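Local coordinates for protein nidogen (Mus musculus, PDB 1NPE) that probably helps to tie basement-membrane components together, binding the laminin network through a six-bladed YWTD beta-propeller, at residues A[168-173]-A[208-213]; A[224-229]-A[250-255]. All coordinates share one frame; numbering follows the deposited sequence.

Interaction 1. Residues A[168-173]-A[208-213]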
loop_
_atom_site.group_PDB
_atom_site.type_symbol
_atom_site.label_atom_id
_atom_site.label_comp_id
_atom_site.label_asym_id
_atom_site.label_seq_id
_atom_site.Cartn_x
_atom_site.Cartn_y
_atom_site.Cartn_z
ATOM N N LEU A 168 8.749 2.954 8.685
ATOM C CA LEU A 168 7.782 2.578 7.672
ATOM C C LEU A 168 6.915 1.425 8.194
ATOM O O LEU A 168 7.160 0.255 7.871
ATOM C CB LEU A 168 8.503 2.171 6.378
ATOM C CG LEU A 168 9.411 3.212 5.703
ATOM C CD1 LEU A 168 10.172 2.581 4.523
ATOM C CD2 LEU A 168 8.598 4.412 5.233
ATOM N N PRO A 169 5.961 1.725 9.100
ATOM C CA PRO A 169 5.097 0.657 9.625
ATOM C C PRO A 169 4.143 0.230 8.515
ATOM O O PRO A 169 3.160 0.908 8.238
ATOM C CB PRO A 169 4.376 1.336 10.792
ATOM C CG PRO A 169 4.328 2.778 10.394
ATOM C CD PRO A 169 5.701 3.001 9.791
ATOM N N ASN A 170 4.480 -0.870 7.845
ATOM C CA ASN A 170 3.682 -1.359 6.731
ATOM C C ASN A 170 2.478 -2.227 7.059
ATOM O O ASN A 170 1.472 -2.180 6.366
ATOM C CB ASN A 170 4.584 -2.054 5.714
ATOM C CG ASN A 170 5.427 -1.068 4.920
ATOM O OD1 ASN A 170 4.988 0.052 4.629
ATOM N ND2 ASN A 170 6.633 -1.480 4.557
ATOM N N GLY A 171 2.589 -3.041 8.095
ATOM C CA GLY A 171 1.478 -3.888 8.466
ATOM C C GLY A 171 1.420 -4.115 9.960
ATOM O O GLY A 171 2.405 -3.909 10.671
ATOM N N LEU A 172 0.238 -4.453 10.454
ATOM C CA LEU A 172 0.090 -4.738 11.873
ATOM C C LEU A 172 -0.881 -5.883 12.090
ATOM O O LEU A 172 -1.614 -6.284 11.180
ATOM C CB LEU A 172 -0.309 -3.494 12.671
ATOM C CG LEU A 172 -1.752 -3.014 12.760
ATOM C CD1 LEU A 172 -1.732 -1.665 13.439
ATOM C CD2 LEU A 172 -2.381 -2.907 11.380
ATOM N N THR A 173 -0.878 -6.426 13.293
ATOM C CA THR A 173 -1.756 -7.542 13.581
ATOM C C THR A 173 -2.110 -7.526 15.056
ATOM O O THR A 173 -1.366 -6.979 15.869
ATOM C CB THR A 173 -1.084 -8.889 13.161
ATOM O OG1 THR A 173 -2.019 -9.962 13.316
ATOM C CG2 THR A 173 0.177 -9.165 13.980
ATOM N N LEU A 208 14.630 -7.516 10.711
ATOM C CA LEU A 208 13.681 -7.680 9.610
ATOM C C LEU A 208 14.125 -6.832 8.415
ATOM O O LEU A 208 14.206 -5.607 8.504
ATOM C CB LEU A 208 12.246 -7.341 10.044
ATOM C CG LEU A 208 11.543 -8.325 10.995
ATOM C CD1 LEU A 208 12.173 -8.286 12.386
ATOM C CD2 LEU A 208 10.054 -7.991 11.078
ATOM N N GLN A 209 14.419 -7.500 7.304
ATOM C CA GLN A 209 14.904 -6.847 6.089
ATOM C C GLN A 209 13.978 -5.805 5.452
ATOM O O GLN A 209 14.317 -4.625 5.403
ATOM C CB GLN A 209 15.313 -7.910 5.068
ATOM C CG GLN A 209 16.294 -8.936 5.623
ATOM C CD GLN A 209 17.663 -8.854 4.972
ATOM O OE1 GLN A 209 18.459 -7.963 5.273
ATOM N NE2 GLN A 209 17.946 -9.790 4.074
ATOM N N TYR A 210 12.835 -6.234 4.928
ATOM C CA TYR A 210 11.888 -5.303 4.325
ATOM C C TYR A 210 10.486 -5.868 4.383
ATOM O O TYR A 210 9.912 -6.263 3.366
ATOM C CB TYR A 210 12.255 -4.951 2.873
ATOM C CG TYR A 210 11.727 -3.583 2.479
ATOM C CD1 TYR A 210 12.555 -2.460 2.516
ATOM C CD2 TYR A 210 10.381 -3.395 2.161
ATOM C CE1 TYR A 210 12.055 -1.184 2.257
ATOM C CE2 TYR A 210 9.872 -2.124 1.901
ATOM C CZ TYR A 210 10.712 -1.027 1.956
ATOM O OH TYR A 210 10.208 0.224 1.746
ATOM N N PRO A 211 9.905 -5.890 5.588
ATOM C CA PRO A 211 8.559 -6.402 5.842
ATOM C C PRO A 211 7.496 -5.551 5.173
ATOM O O PRO A 211 7.593 -4.324 5.172
ATOM C CB PRO A 211 8.414 -6.263 7.359
ATOM C CG PRO A 211 9.777 -6.071 7.870
ATOM C CD PRO A 211 10.478 -5.305 6.808
ATOM N N PHE A 212 6.480 -6.208 4.623
ATOM C CA PHE A 212 5.369 -5.501 4.007
ATOM C C PHE A 212 4.066 -5.723 4.776
ATOM O O PHE A 212 3.327 -4.776 5.037
ATOM C CB PHE A 212 5.153 -5.914 2.553
ATOM C CG PHE A 212 3.956 -5.261 1.938
ATOM C CD1 PHE A 212 4.036 -3.956 1.459
ATOM C CD2 PHE A 212 2.716 -5.906 1.930
ATOM C CE1 PHE A 212 2.905 -3.299 0.989
ATOM C CE2 PHE A 212 1.584 -5.258 1.462
ATOM C CZ PHE A 212 1.677 -3.948 0.993
ATOM N N ALA A 213 3.742 -6.985 5.050
ATOM C CA ALA A 213 2.520 -7.309 5.769
ATOM C C ALA A 213 2.793 -8.356 6.828
ATOM O O ALA A 213 3.799 -9.068 6.773
ATOM C CB ALA A 213 1.450 -7.801 4.811
HETATM O O HOH W 1 0.533 -4.560 5.111
#
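Asn170 reaches across to Pro211 and carries the polar part of this contact. Its ND2 donates to Pro211 O at 3.1 Å; the N-H...O angle of 175° is nearly straight, and the donor lies in the carbonyl plane. CG sits beside the backbone N (chi1 -73°), which swings the amide to Pro211 O. The backbone position itself sets Asn170 CB 3.1 Å from Phe212 O. At the amide's other end, OD1 accepts from Arg125 and is also hydrogen-bonded to a polar side chain of the other protein chain. With an alanine here, Pro211 O would probably lose this donor and Arg125 NH1 the OD1 it bonds. Water 1 bridges the backbones, donating at 2.8 Å to both Asn170 O and Phe212 O. Leu168 CD1 packs obliquely against the hydroxyl end of the Tyr210 ring, 3.6 Å from OH and 4.5 Å from CZ; that hydroxyl also bonds the other protein chain. Gly171 CA comes within 4.5 Å of Ala213 CA. The axes of the segments 169-173 and 211-213 come within 4.8 Å, their N-to-C directions 50° apart, splayed rather than paired: each belongs to the first strand of its own four-stranded antiparallel blade, as at a propeller's inner wall.

Interaction 2. Residues A[224-229]-A[250-255]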
loop_
_atom_site.group_PDB
_atom_site.type_symbol
_atom_site.label_atom_id
_atom_site.label_comp_id
_atom_site.label_asym_id
_atom_site.label_seq_id
_atom_site.Cartn_x
_atom_site.Cartn_y
_atom_site.Cartn_z
ATOM N N THR A 224 5.499 -10.962 5.255
ATOM C CA THR A 224 5.982 -11.023 3.882
ATOM C C THR A 224 7.121 -10.026 3.763
ATOM O O THR A 224 7.036 -8.911 4.291
ATOM C CB THR A 224 4.878 -10.675 2.872
ATOM O OG1 THR A 224 4.377 -9.357 3.135
ATOM C CG2 THR A 224 3.740 -11.698 2.959
ATOM N N ASP A 225 8.182 -10.426 3.071
ATOM C CA ASP A 225 9.357 -9.582 2.920
ATOM C C ASP A 225 9.697 -9.336 1.456
ATOM O O ASP A 225 9.769 -10.267 0.655
ATOM C CB ASP A 225 10.539 -10.223 3.660
ATOM C CG ASP A 225 11.736 -9.292 3.790
ATOM O OD1 ASP A 225 12.451 -9.102 2.797
ATOM O OD2 ASP A 225 11.984 -8.772 4.895
ATOM N N TRP A 226 9.898 -8.065 1.125
ATOM C CA TRP A 226 10.228 -7.625 -0.233
ATOM C C TRP A 226 11.695 -7.853 -0.633
ATOM O O TRP A 226 12.018 -7.976 -1.818
ATOM C CB TRP A 226 9.906 -6.136 -0.375
ATOM C CG TRP A 226 8.453 -5.824 -0.576
ATOM C CD1 TRP A 226 7.403 -6.703 -0.567
ATOM C CD2 TRP A 226 7.896 -4.538 -0.859
ATOM N NE1 TRP A 226 6.231 -6.041 -0.829
ATOM C CE2 TRP A 226 6.504 -4.711 -1.013
ATOM C CE3 TRP A 226 8.438 -3.253 -0.995
ATOM C CZ2 TRP A 226 5.648 -3.649 -1.298
ATOM C CZ3 TRP A 226 7.587 -2.198 -1.275
ATOM C CH2 TRP A 226 6.204 -2.403 -1.423
ATOM N N LYS A 227 12.581 -7.840 0.355
ATOM C CA LYS A 227 14.004 -8.041 0.117
ATOM C C LYS A 227 14.315 -9.515 -0.139
ATOM O O LYS A 227 14.950 -9.858 -1.137
ATOM C CB LYS A 227 14.795 -7.522 1.325
ATOM C CG LYS A 227 16.256 -7.944 1.407
ATOM C CD LYS A 227 17.142 -7.203 0.423
ATOM C CE LYS A 227 18.602 -7.618 0.610
ATOM N NZ LYS A 227 19.502 -7.042 -0.429
ATOM N N THR A 228 13.806 -10.384 0.732
ATOM C CA THR A 228 14.051 -11.821 0.637
ATOM C C THR A 228 13.053 -12.600 -0.216
ATOM O O THR A 228 13.277 -13.774 -0.512
ATOM C CB THR A 228 14.066 -12.468 2.037
ATOM O OG1 THR A 228 12.754 -12.402 2.607
ATOM C CG2 THR A 228 15.054 -11.755 2.956
ATOM N N ASN A 229 11.959 -11.953 -0.609
ATOM C CA ASN A 229 10.919 -12.604 -1.402
ATOM C C ASN A 229 10.442 -13.884 -0.728
ATOM O O ASN A 229 10.398 -14.942 -1.347
ATOM C CB ASN A 229 11.413 -12.904 -2.818
ATOM C CG ASN A 229 11.353 -11.690 -3.719
ATOM O OD1 ASN A 229 10.300 -11.067 -3.869
ATOM N ND2 ASN A 229 12.482 -11.342 -4.322
ATOM N N GLN A 250 9.527 -16.160 -7.743
ATOM C CA GLN A 250 10.021 -15.082 -6.884
ATOM C C GLN A 250 9.560 -13.646 -7.175
ATOM O O GLN A 250 10.381 -12.735 -7.290
ATOM C CB GLN A 250 11.558 -15.162 -6.781
ATOM C CG GLN A 250 12.084 -16.512 -6.239
ATOM C CD GLN A 250 13.617 -16.600 -6.162
ATOM O OE1 GLN A 250 14.323 -16.362 -7.150
ATOM N NE2 GLN A 250 14.132 -16.971 -4.986
ATOM N N THR A 251 8.248 -13.441 -7.280
ATOM C CA THR A 251 7.710 -12.102 -7.517
ATOM C C THR A 251 7.379 -11.440 -6.166
ATOM O O THR A 251 7.400 -12.095 -5.124
ATOM C CB THR A 251 6.455 -12.121 -8.437
ATOM O OG1 THR A 251 5.370 -12.780 -7.776
ATOM C CG2 THR A 251 6.752 -12.848 -9.734
ATOM N N ARG A 252 7.112 -10.139 -6.189
ATOM C CA ARG A 252 6.810 -9.370 -4.981
ATOM C C ARG A 252 5.621 -9.915 -4.171
ATOM O O ARG A 252 4.520 -10.078 -4.696
ATOM C CB ARG A 252 6.535 -7.916 -5.363
ATOM C CG ARG A 252 6.800 -6.899 -4.269
ATOM C CD ARG A 252 8.278 -6.673 -4.103
ATOM N NE ARG A 252 8.643 -5.269 -4.249
ATOM C CZ ARG A 252 9.892 -4.814 -4.192
ATOM N NH1 ARG A 252 10.902 -5.652 -3.989
ATOM N NH2 ARG A 252 10.135 -3.521 -4.341
ATOM N N LEU A 253 5.868 -10.226 -2.905
ATOM C CA LEU A 253 4.827 -10.721 -2.010
ATOM C C LEU A 253 4.119 -9.535 -1.356
ATOM O O LEU A 253 4.762 -8.551 -1.016
ATOM C CB LEU A 253 5.439 -11.589 -0.907
ATOM C CG LEU A 253 6.175 -12.875 -1.288
ATOM C CD1 LEU A 253 6.456 -13.654 -0.023
ATOM C CD2 LEU A 253 5.318 -13.713 -2.204
ATOM N N TYR A 254 2.806 -9.635 -1.160
ATOM C CA TYR A 254 2.068 -8.550 -0.529
ATOM C C TYR A 254 1.353 -8.945 0.769
ATOM O O TYR A 254 1.996 -9.410 1.708
ATOM C CB TYR A 254 1.123 -7.889 -1.540
ATOM C CG TYR A 254 1.880 -7.260 -2.692
ATOM C CD1 TYR A 254 2.712 -6.157 -2.482
ATOM C CD2 TYR A 254 1.819 -7.803 -3.979
ATOM C CE1 TYR A 254 3.470 -5.613 -3.520
ATOM C CE2 TYR A 254 2.574 -7.265 -5.026
ATOM C CZ TYR A 254 3.397 -6.175 -4.787
ATOM O OH TYR A 254 4.182 -5.668 -5.797
ATOM N N GLY A 255 0.040 -8.735 0.830
ATOM C CA GLY A 255 -0.720 -9.058 2.024
ATOM C C GLY A 255 -0.659 -10.510 2.455
ATOM O O GLY A 255 -0.368 -11.404 1.659
HETATM O O HOH W 2 8.540 -10.202 -1.714
HETATM O O HOH W 3 12.024 -16.579 -3.110
#
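A cation-pi stack of Arg252 on Trp226, backed by side-chain-to-backbone bonds, fastens the turn after strand 220-225 to the loop that leads into strand 256-259. The guanidinium lies flat over one indole face, the planes 3° apart and the centres 4.4 Å. Arg252 starts with CG anti to the backbone N (chi1 -154°) and then bends along its chain, which carries CD over the five-membered ring, 3.6 Å from its centroid, as a CH-pi contact. On the edge of the indole, Trp226 NE1 gives a weak, bent bond to Leu253 O at 2.9 Å. Tyr254 CE1 meets Trp226 CZ2 at 3.7 Å, the ring planes nearly perpendicular (88°) and Trp226 CZ2 at the edge of the Tyr254 ring.

Thr224 supplies the firmer hydrogen bond, OG1 to Tyr254 O at 2.8 Å, while Thr224 OG1 also accepts from Ala213 N. Beside it, Thr224 CB packs on Leu253 CB at 3.9 Å. Water 2 joins the backbones, donating to Asp225 O at 2.7 Å and accepting from Leu253 N. Asp225 OD1 accepts from Thr228 N, an Asx motif that shapes the turn.

Tyr210 and Phe212 cover the indole face opposite Arg252, while Arg252 N bonds an acidic side chain of the other protein chain. At the end of the segment, Tyr254 and Gly255 bond through their backbones with Ala7 of strand 2-8.

In the fold
The two contacts follow in series along the chain, their centres 11 Å apart, and flank the same four-stranded blade (strands 211-217, 220-225, 230-235 and 240-245). Interaction 1 joins its first strand to the first strand of the preceding blade; interaction 2 joins its second strand and following turn to the loop entering strand 256-259. That C-terminal strand completes the sheet begun by the N-terminal strands 2-8, 11-17 and 28-33, which closes the propeller ring. Directly between the contacts, Phe212 N lies 2.8 Å from Thr224 O, a probable hydrogen bond, and Phe212 CD1 packs 3.2 Å from Trp226 CZ2. Both also touch the other protein chain, consistent with a shared binding surface.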